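Local coordinates for protein uroporphyrinogen III synthase (Thermus thermophilus, PDB 1WD7) that probably catalyses the closure of linear hydroxymethylbilane into uroporphyrinogen III, the ring-forming step of tetrapyrrole biosynthesis, at residues 27-32 with 251-256; 58-63 with 90-95; 139-144 with 191-196. All blocks are in the same frame, centred on the assembly; numbering follows the deposited sequence.

Interaction 1: 27-32 with 251-256; sequences EKLGFT and GFKRAL
F31 pushes the outer end of its ring against one flank of the F252 ring, CZ lying 3.6 Å from F252 CD2. The two planes are 42° apart and the ring centres 5.4 Å, an oblique pairing that is neither a flat stack nor a T-shape. The same end of the F31 ring serves two more neighbours: CZ also meets K253 CB at 3.8 Å, while CE2 reaches L256 CD1 at 4.0 Å. F252, K253 and L256 belong to about one turn of helix 245-260, so the phenylalanine sits against a single patch of that helix. The patch covers the turn between helix 19-28 and strand 32-35, the returning half of a beta-alpha-beta unit begun by strand 10-13. G30, with its positive phi, closes helix 19-28 in a Schellman motif. K253 comes to that helix end with CG opposite its backbone N (chi1 -163°) and the rest of the chain fully stretched, which takes it past F31 as far as L29. On the way K253 CD packs on L29 CD2 at 3.9 Å. K253 NZ then donates to L29 O over 3.0 Å, arriving above the carbonyl plane at a C=O...N angle of 118°. The ammonium may also be favoured by the negative end of the helix dipole. An alanine in place of K253 would probably leave L29 O without this donor and uncover the side of L29 that the methylenes now shield. Deeper in, F31 and F252 both touch V11 of strand 10-13, and F252 continues to L219 of strand 217-221.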
loop_
_atom_site.group_PDB
_atom_site.type_symbol
_atom_site.label_atom_id
_atom_site.label_comp_id
_atom_site.label_asym_id
_atom_site.label_seq_id
_atom_site.Cartn_x
_atom_site.Cartn_y
_atom_site.Cartn_z
ATOM N N GLU A 27 -0.171 21.655 14.377
ATOM C CA GLU A 27 -0.054 22.949 15.070
ATOM C C GLU A 27 0.038 22.790 16.588
ATOM O O GLU A 27 0.883 23.406 17.239
ATOM C CB GLU A 27 -1.254 23.834 14.701
ATOM C CG GLU A 27 -1.354 24.092 13.216
ATOM C CD GLU A 27 -2.528 24.977 12.856
ATOM O OE1 GLU A 27 -3.641 24.705 13.347
ATOM O OE2 GLU A 27 -2.328 25.928 12.063
ATOM N N LYS A 28 -0.848 21.967 17.134
ATOM C CA LYS A 28 -0.888 21.707 18.571
ATOM C C LYS A 28 0.504 21.275 19.055
ATOM O O LYS A 28 0.884 21.535 20.207
ATOM C CB LYS A 28 -1.933 20.604 18.845
ATOM C CG LYS A 28 -2.001 20.068 20.268
ATOM C CD LYS A 28 -0.750 19.273 20.625
ATOM C CE LYS A 28 -0.829 18.684 22.045
ATOM N NZ LYS A 28 0.560 18.309 22.572
ATOM N N LEU A 29 1.267 20.629 18.167
ATOM C CA LEU A 29 2.597 20.147 18.504
ATOM C C LEU A 29 3.683 21.162 18.173
ATOM O O LEU A 29 4.863 20.921 18.402
ATOM C CB LEU A 29 2.868 18.838 17.761
ATOM C CG LEU A 29 1.948 17.662 18.122
ATOM C CD1 LEU A 29 2.172 16.500 17.174
ATOM C CD2 LEU A 29 2.225 17.232 19.571
ATOM N N GLY A 30 3.294 22.295 17.616
ATOM C CA GLY A 30 4.269 23.312 17.270
ATOM C C GLY A 30 4.904 23.086 15.909
ATOM O O GLY A 30 5.911 23.704 15.583
ATOM N N PHE A 31 4.312 22.186 15.114
ATOM C CA PHE A 31 4.829 21.924 13.783
ATOM C C PHE A 31 4.171 22.883 12.800
ATOM O O PHE A 31 3.094 23.410 13.052
ATOM C CB PHE A 31 4.519 20.482 13.357
ATOM C CG PHE A 31 5.294 19.437 14.124
ATOM C CD1 PHE A 31 4.701 18.213 14.411
ATOM C CD2 PHE A 31 6.601 19.672 14.509
ATOM C CE1 PHE A 31 5.423 17.215 15.093
ATOM C CE2 PHE A 31 7.355 18.689 15.187
ATOM C CZ PHE A 31 6.756 17.471 15.476
ATOM N N THR A 32 4.829 23.079 11.673
ATOM C CA THR A 32 4.358 23.969 10.628
ATOM C C THR A 32 3.858 22.998 9.508
ATOM O O THR A 32 4.623 22.446 8.721
ATOM C CB THR A 32 5.578 24.959 10.338
ATOM O OG1 THR A 32 5.519 26.054 11.261
ATOM C CG2 THR A 32 5.611 25.450 8.935
ATOM N N GLY A 251 4.282 10.655 18.513
ATOM C CA GLY A 251 5.479 9.812 18.643
ATOM C C GLY A 251 6.651 10.424 17.901
ATOM O O GLY A 251 7.801 10.299 18.324
ATOM N N PHE A 252 6.368 11.067 16.790
ATOM C CA PHE A 252 7.409 11.730 16.035
ATOM C C PHE A 252 7.992 12.871 16.867
ATOM O O PHE A 252 9.213 12.998 16.958
ATOM C CB PHE A 252 6.859 12.254 14.702
ATOM C CG PHE A 252 7.810 13.156 13.960
ATOM C CD1 PHE A 252 9.067 12.675 13.555
ATOM C CD2 PHE A 252 7.461 14.454 13.652
ATOM C CE1 PHE A 252 9.946 13.507 12.858
ATOM C CE2 PHE A 252 8.337 15.307 12.937
ATOM C CZ PHE A 252 9.592 14.810 12.550
ATOM N N LYS A 253 7.154 13.674 17.492
ATOM C CA LYS A 253 7.688 14.775 18.280
ATOM C C LYS A 253 8.547 14.243 19.435
ATOM O O LYS A 253 9.513 14.871 19.837
ATOM C CB LYS A 253 6.580 15.655 18.841
ATOM C CG LYS A 253 7.098 17.027 19.307
ATOM C CD LYS A 253 6.024 17.865 19.940
ATOM C CE LYS A 253 6.606 19.207 20.403
ATOM N NZ LYS A 253 5.590 20.029 21.122
ATOM N N ARG A 254 8.186 13.069 19.945
ATOM C CA ARG A 254 8.994 12.472 21.026
ATOM C C ARG A 254 10.342 11.990 20.488
ATOM O O ARG A 254 11.381 12.149 21.118
ATOM C CB ARG A 254 8.248 11.303 21.651
ATOM C CG ARG A 254 7.364 11.693 22.819
ATOM C CD ARG A 254 8.191 12.296 23.953
ATOM N NE ARG A 254 7.900 11.666 25.238
ATOM C CZ ARG A 254 8.132 10.378 25.520
ATOM N NH1 ARG A 254 7.842 9.876 26.713
ATOM N NH2 ARG A 254 8.681 9.588 24.606
ATOM N N ALA A 255 10.325 11.403 19.303
ATOM C CA ALA A 255 11.542 10.926 18.682
ATOM C C ALA A 255 12.519 12.057 18.378
ATOM O O ALA A 255 13.764 11.925 18.522
ATOM C CB ALA A 255 11.217 10.161 17.393
ATOM N N LEU A 256 11.976 13.182 17.943
ATOM C CA LEU A 256 12.819 14.335 17.629
ATOM C C LEU A 256 13.600 14.778 18.873
ATOM O O LEU A 256 14.830 14.989 18.814
ATOM C CB LEU A 256 11.963 15.502 17.112
ATOM C CG LEU A 256 11.816 15.576 15.606
ATOM C CD1 LEU A 256 10.909 16.762 15.239
ATOM C CD2 LEU A 256 13.197 15.729 14.958
#

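Interaction 2: 58-63 with 90-95; sequences QGVDLF and AKAFRL
D61, F63, F93 and L95 join 58-63 to 90-95 by backbone bonds in parallel register. F93 N donates to D61 O, F63 N to F93 O and L95 N to F63 O, each bond 2.8 Å long and close to straight at the hydrogen. F63 thus uses both its N and its O here. Two CA-H...O contacts fill in between: L62 CA lies 3.3 Å from F93 O, and R94 CA approaches F63 O in the same way.

Apolar contact falls mostly to L62, beside F93 on the same face of the sheet. L62 CG stands opposite the backbone N, and chi2 of 63° turns L62 CD1 to the neighbouring strand, where it meets the edge of the F93 ring, in its plane, 3.3 Å from F93 CD2. Packing is tight: L62 CD1 lies 3.0 Å from F93 O and 3.9 Å from L95 CD1. Before the strands begin, A92 CB meets V60 CG2 at 4.2 Å.

Helices 68-80 and 86-90 make the beta-alpha-beta crossover between these adjacent strands. Strand 132-137 flanks the far side of L62 through V133 and A135, while R94 bonds to H113 by its backbone and sends its guanidinium to L89 O and P111 O.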
loop_
_atom_site.group_PDB
_atom_site.type_symbol
_atom_site.label_atom_id
_atom_site.label_comp_id
_atom_site.label_asym_id
_atom_site.label_seq_id
_atom_site.Cartn_x
_atom_site.Cartn_y
_atom_site.Cartn_z
ATOM N N GLN A 58 -15.953 -19.155 -9.899
ATOM C CA GLN A 58 -15.959 -20.207 -10.933
ATOM C C GLN A 58 -14.781 -21.156 -10.796
ATOM O O GLN A 58 -14.790 -22.252 -11.361
ATOM C CB GLN A 58 -15.941 -19.580 -12.324
ATOM C CG GLN A 58 -17.274 -19.020 -12.749
ATOM C CD GLN A 58 -18.348 -20.091 -12.822
ATOM O OE1 GLN A 58 -18.172 -21.115 -13.508
ATOM N NE2 GLN A 58 -19.453 -19.871 -12.148
ATOM N N GLY A 59 -13.773 -20.759 -10.018
ATOM C CA GLY A 59 -12.626 -21.624 -9.797
ATOM C C GLY A 59 -11.321 -21.054 -10.337
ATOM O O GLY A 59 -11.261 -20.622 -11.489
ATOM N N VAL A 60 -10.287 -21.040 -9.504
ATOM C CA VAL A 60 -8.995 -20.541 -9.933
ATOM C C VAL A 60 -7.885 -21.523 -9.525
ATOM O O VAL A 60 -8.044 -22.331 -8.619
ATOM C CB VAL A 60 -8.740 -19.093 -9.408
ATOM C CG1 VAL A 60 -9.835 -18.156 -9.955
ATOM C CG2 VAL A 60 -8.641 -19.073 -7.899
ATOM N N ASP A 61 -6.784 -21.484 -10.264
ATOM C CA ASP A 61 -5.670 -22.391 -9.944
ATOM C C ASP A 61 -4.715 -21.728 -8.966
ATOM O O ASP A 61 -4.058 -22.413 -8.196
ATOM C CB ASP A 61 -4.930 -22.746 -11.238
ATOM C CG ASP A 61 -5.815 -23.569 -12.179
ATOM O OD1 ASP A 61 -6.035 -24.750 -11.885
ATOM O OD2 ASP A 61 -6.301 -22.999 -13.163
ATOM N N LEU A 62 -4.665 -20.395 -9.003
ATOM C CA LEU A 62 -3.753 -19.666 -8.114
ATOM C C LEU A 62 -4.429 -18.419 -7.566
ATOM O O LEU A 62 -5.139 -17.710 -8.304
ATOM C CB LEU A 62 -2.508 -19.269 -8.913
ATOM C CG LEU A 62 -1.439 -18.380 -8.275
ATOM C CD1 LEU A 62 -0.794 -19.072 -7.070
ATOM C CD2 LEU A 62 -0.381 -18.075 -9.335
ATOM N N PHE A 63 -4.244 -18.181 -6.270
ATOM C CA PHE A 63 -4.794 -16.985 -5.636
ATOM C C PHE A 63 -3.647 -16.247 -4.919
ATOM O O PHE A 63 -2.965 -16.827 -4.050
ATOM C CB PHE A 63 -5.855 -17.365 -4.587
ATOM C CG PHE A 63 -6.384 -16.163 -3.805
ATOM C CD1 PHE A 63 -7.227 -15.257 -4.407
ATOM C CD2 PHE A 63 -5.956 -15.934 -2.505
ATOM C CE1 PHE A 63 -7.651 -14.110 -3.737
ATOM C CE2 PHE A 63 -6.375 -14.788 -1.809
ATOM C CZ PHE A 63 -7.219 -13.877 -2.434
ATOM N N ALA A 90 -9.772 -23.357 -1.732
ATOM C CA ALA A 90 -9.291 -24.547 -1.043
ATOM C C ALA A 90 -8.479 -25.451 -1.965
ATOM O O ALA A 90 -7.591 -26.178 -1.499
ATOM C CB ALA A 90 -10.464 -25.314 -0.455
ATOM N N LYS A 91 -8.762 -25.413 -3.256
ATOM C CA LYS A 91 -8.035 -26.258 -4.193
ATOM C C LYS A 91 -7.062 -25.497 -5.054
ATOM O O LYS A 91 -6.501 -26.043 -6.023
ATOM C CB LYS A 91 -9.018 -27.062 -5.073
ATOM C CG LYS A 91 -9.822 -26.215 -6.038
ATOM C CD LYS A 91 -10.862 -27.088 -6.760
ATOM C CE LYS A 91 -11.763 -26.240 -7.644
ATOM N NZ LYS A 91 -12.877 -27.045 -8.213
ATOM N N ALA A 92 -6.846 -24.228 -4.718
ATOM C CA ALA A 92 -5.899 -23.393 -5.493
ATOM C C ALA A 92 -4.604 -23.213 -4.708
ATOM O O ALA A 92 -4.574 -23.421 -3.489
ATOM C CB ALA A 92 -6.527 -22.030 -5.752
ATOM N N PHE A 93 -3.547 -22.852 -5.428
ATOM C CA PHE A 93 -2.258 -22.571 -4.795
ATOM C C PHE A 93 -2.430 -21.141 -4.278
ATOM O O PHE A 93 -2.692 -20.239 -5.077
ATOM C CB PHE A 93 -1.149 -22.639 -5.828
ATOM C CG PHE A 93 0.241 -22.492 -5.253
ATOM C CD1 PHE A 93 0.768 -23.472 -4.417
ATOM C CD2 PHE A 93 1.014 -21.380 -5.541
ATOM C CE1 PHE A 93 2.044 -23.345 -3.888
ATOM C CE2 PHE A 93 2.298 -21.238 -5.009
ATOM C CZ PHE A 93 2.817 -22.214 -4.187
ATOM N N ARG A 94 -2.221 -20.952 -2.979
ATOM C CA ARG A 94 -2.397 -19.646 -2.336
ATOM C C ARG A 94 -1.082 -18.996 -1.932
ATOM O O ARG A 94 -0.297 -19.564 -1.186
ATOM C CB ARG A 94 -3.297 -19.803 -1.111
ATOM C CG ARG A 94 -4.658 -20.409 -1.445
ATOM C CD ARG A 94 -5.565 -20.510 -0.200
ATOM N NE ARG A 94 -5.053 -21.444 0.794
ATOM C CZ ARG A 94 -5.045 -22.763 0.663
ATOM N NH1 ARG A 94 -4.539 -23.531 1.642
ATOM N NH2 ARG A 94 -5.540 -23.338 -0.438
ATOM N N LEU A 95 -0.862 -17.784 -2.435
ATOM C CA LEU A 95 0.367 -17.051 -2.112
ATOM C C LEU A 95 -0.019 -15.740 -1.446
ATOM O O LEU A 95 -0.967 -15.076 -1.853
ATOM C CB LEU A 95 1.139 -16.766 -3.390
ATOM C CG LEU A 95 2.430 -17.554 -3.601
ATOM C CD1 LEU A 95 2.380 -18.207 -4.934
ATOM C CD2 LEU A 95 3.613 -16.588 -3.537
#

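Interaction 3: 139-144 with 191-196; sequences YGKPLP and AAIQVE
Y139 donates its OH to E196 OE2 over 2.6 Å, using the syn lone pair of that oxygen. The carboxylate oxygen lies in the ring plane, at its edge, although the carboxylate itself is turned 64° from the ring. The two side chains come from opposite directions, E196 extended from its helix and Y139 with CG lodged between the backbone N and the carbonyl carbon (chi1 56°), a crowded position that brings the phenol across to the glutamate.

K141 starts from a similar first torsion but then folds back at chi3 and chi4. The bend presents K141 CD to E196 OE2 at 3.4 Å and returns K141 NZ to P142 O, 2.9 Å away, so the ammonium is held by its own loop. K141 NZ remains 4.8 Å from E196 OE2, too far for contact, though the opposite charges may still attract; a weak, long ion pair also links K141 NZ to E200.

I193 slides past K141 in the reverse sense and puts CD1 on G140 C at 3.9 Å and on K141 CB at 4.0 Å. G140 has no side chain, and its positive-phi backbone lies under I193 CD1.

Here the two alpha/beta domains touch across the cleft that, in this family, is thought to house the active site. The loop 139-144 leads from strand 132-137 to helix 144-152, with L143 at its N-cap. Helix 192-201 follows strand 186-189 and, through A192 and V195, leans on helix 223-231.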
loop_
_atom_site.group_PDB
_atom_site.type_symbol
_atom_site.label_atom_id
_atom_site.label_comp_id
_atom_site.label_asym_id
_atom_site.label_seq_id
_atom_site.Cartn_x
_atom_site.Cartn_y
_atom_site.Cartn_z
ATOM N N TYR A 139 -5.013 -3.600 -4.089
ATOM C CA TYR A 139 -5.333 -2.584 -3.071
ATOM C C TYR A 139 -5.500 -1.168 -3.609
ATOM O O TYR A 139 -5.309 -0.181 -2.891
ATOM C CB TYR A 139 -4.273 -2.614 -1.977
ATOM C CG TYR A 139 -2.860 -2.432 -2.474
ATOM C CD1 TYR A 139 -2.312 -1.166 -2.647
ATOM C CD2 TYR A 139 -2.069 -3.543 -2.786
ATOM C CE1 TYR A 139 -1.013 -1.005 -3.112
ATOM C CE2 TYR A 139 -0.781 -3.403 -3.253
ATOM C CZ TYR A 139 -0.252 -2.124 -3.414
ATOM O OH TYR A 139 1.047 -1.977 -3.907
ATOM N N GLY A 140 -5.837 -1.039 -4.889
ATOM C CA GLY A 140 -6.064 0.285 -5.423
ATOM C C GLY A 140 -5.345 0.589 -6.721
ATOM O O GLY A 140 -5.751 1.497 -7.435
ATOM N N LYS A 141 -4.299 -0.150 -7.039
ATOM C CA LYS A 141 -3.557 0.092 -8.245
ATOM C C LYS A 141 -3.081 -1.202 -8.931
ATOM O O LYS A 141 -2.862 -2.214 -8.308
ATOM C CB LYS A 141 -2.322 0.964 -7.937
ATOM C CG LYS A 141 -1.301 0.303 -7.034
ATOM C CD LYS A 141 -0.089 1.196 -6.796
ATOM C CE LYS A 141 0.587 1.560 -8.090
ATOM N NZ LYS A 141 1.105 0.382 -8.828
ATOM N N PRO A 142 -2.935 -1.153 -10.264
ATOM C CA PRO A 142 -2.475 -2.302 -11.012
ATOM C C PRO A 142 -1.026 -2.595 -10.640
ATOM O O PRO A 142 -0.294 -1.700 -10.240
ATOM C CB PRO A 142 -2.619 -1.844 -12.465
ATOM C CG PRO A 142 -3.787 -0.883 -12.392
ATOM C CD PRO A 142 -3.453 -0.089 -11.162
ATOM N N LEU A 143 -0.605 -3.841 -10.784
ATOM C CA LEU A 143 0.775 -4.215 -10.518
ATOM C C LEU A 143 1.297 -4.906 -11.758
ATOM O O LEU A 143 1.461 -6.128 -11.790
ATOM C CB LEU A 143 0.854 -5.170 -9.319
ATOM C CG LEU A 143 0.357 -4.554 -7.989
ATOM C CD1 LEU A 143 0.430 -5.604 -6.880
ATOM C CD2 LEU A 143 1.249 -3.349 -7.614
ATOM N N PRO A 144 1.576 -4.119 -12.817
ATOM C CA PRO A 144 2.074 -4.655 -14.097
ATOM C C PRO A 144 3.161 -5.704 -14.019
ATOM O O PRO A 144 3.115 -6.704 -14.711
ATOM C CB PRO A 144 2.517 -3.385 -14.856
ATOM C CG PRO A 144 2.823 -2.410 -13.764
ATOM C CD PRO A 144 1.682 -2.647 -12.792
ATOM N N ALA A 191 -0.588 5.808 3.903
ATOM C CA ALA A 191 -0.782 4.527 3.204
ATOM C C ALA A 191 0.342 4.206 2.194
ATOM O O ALA A 191 0.946 5.121 1.592
ATOM C CB ALA A 191 -2.131 4.554 2.486
ATOM N N ALA A 192 0.589 2.895 2.000
ATOM C CA ALA A 192 1.658 2.486 1.103
ATOM C C ALA A 192 1.417 2.986 -0.336
ATOM O O ALA A 192 2.360 3.348 -1.058
ATOM C CB ALA A 192 1.780 0.979 1.129
ATOM N N ILE A 193 0.148 3.035 -0.740
ATOM C CA ILE A 193 -0.129 3.501 -2.115
ATOM C C ILE A 193 0.355 4.942 -2.333
ATOM O O ILE A 193 0.731 5.345 -3.454
ATOM C CB ILE A 193 -1.625 3.364 -2.455
ATOM C CG1 ILE A 193 -1.781 3.495 -4.006
ATOM C CG2 ILE A 193 -2.454 4.394 -1.700
ATOM C CD1 ILE A 193 -3.055 2.876 -4.533
ATOM N N GLN A 194 0.380 5.744 -1.270
ATOM C CA GLN A 194 0.869 7.117 -1.397
ATOM C C GLN A 194 2.392 7.145 -1.657
ATOM O O GLN A 194 2.912 7.970 -2.421
ATOM C CB GLN A 194 0.537 7.914 -0.109
ATOM C CG GLN A 194 -0.972 8.109 0.026
ATOM C CD GLN A 194 -1.374 8.498 1.422
ATOM O OE1 GLN A 194 -0.548 8.565 2.321
ATOM N NE2 GLN A 194 -2.680 8.742 1.612
ATOM N N VAL A 195 3.097 6.227 -1.006
ATOM C CA VAL A 195 4.555 6.141 -1.192
ATOM C C VAL A 195 4.799 5.695 -2.649
ATOM O O VAL A 195 5.681 6.226 -3.355
ATOM C CB VAL A 195 5.166 5.062 -0.254
ATOM C CG1 VAL A 195 6.677 4.911 -0.536
ATOM C CG2 VAL A 195 4.990 5.468 1.214
ATOM N N GLU A 196 3.994 4.745 -3.079
ATOM C CA GLU A 196 4.135 4.180 -4.443
ATOM C C GLU A 196 3.779 5.178 -5.517
ATOM O O GLU A 196 4.447 5.272 -6.544
ATOM C CB GLU A 196 3.323 2.907 -4.533
ATOM C CG GLU A 196 3.834 1.852 -3.547
ATOM C CD GLU A 196 2.949 0.627 -3.413
ATOM O OE1 GLU A 196 3.290 -0.233 -2.547
ATOM O OE2 GLU A 196 1.960 0.476 -4.154
#

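How the interactions relate
Interactions 1 and 2 lie on opposite sides of the chain's centre, about 47 Å between centres, and each works inside one parallel sheet domain: interaction 1 packs the terminal helix on a helix-to-strand turn, interaction 2 pairs neighbouring strands. Interaction 3, its centre about 5 Å from the centre of the chain, instead joins the two domains. All three are buried, but partly exposed K253 lies at the margin of interaction 1, exposed D61 at the edge of interaction 2 and partly exposed Y139 in interaction 3. Their chemistry follows their place: rings and one lysine bond in interaction 1, regular backbone bonds in interaction 2, and a tyrosine-glutamate bond beside an isoleucine in interaction 3.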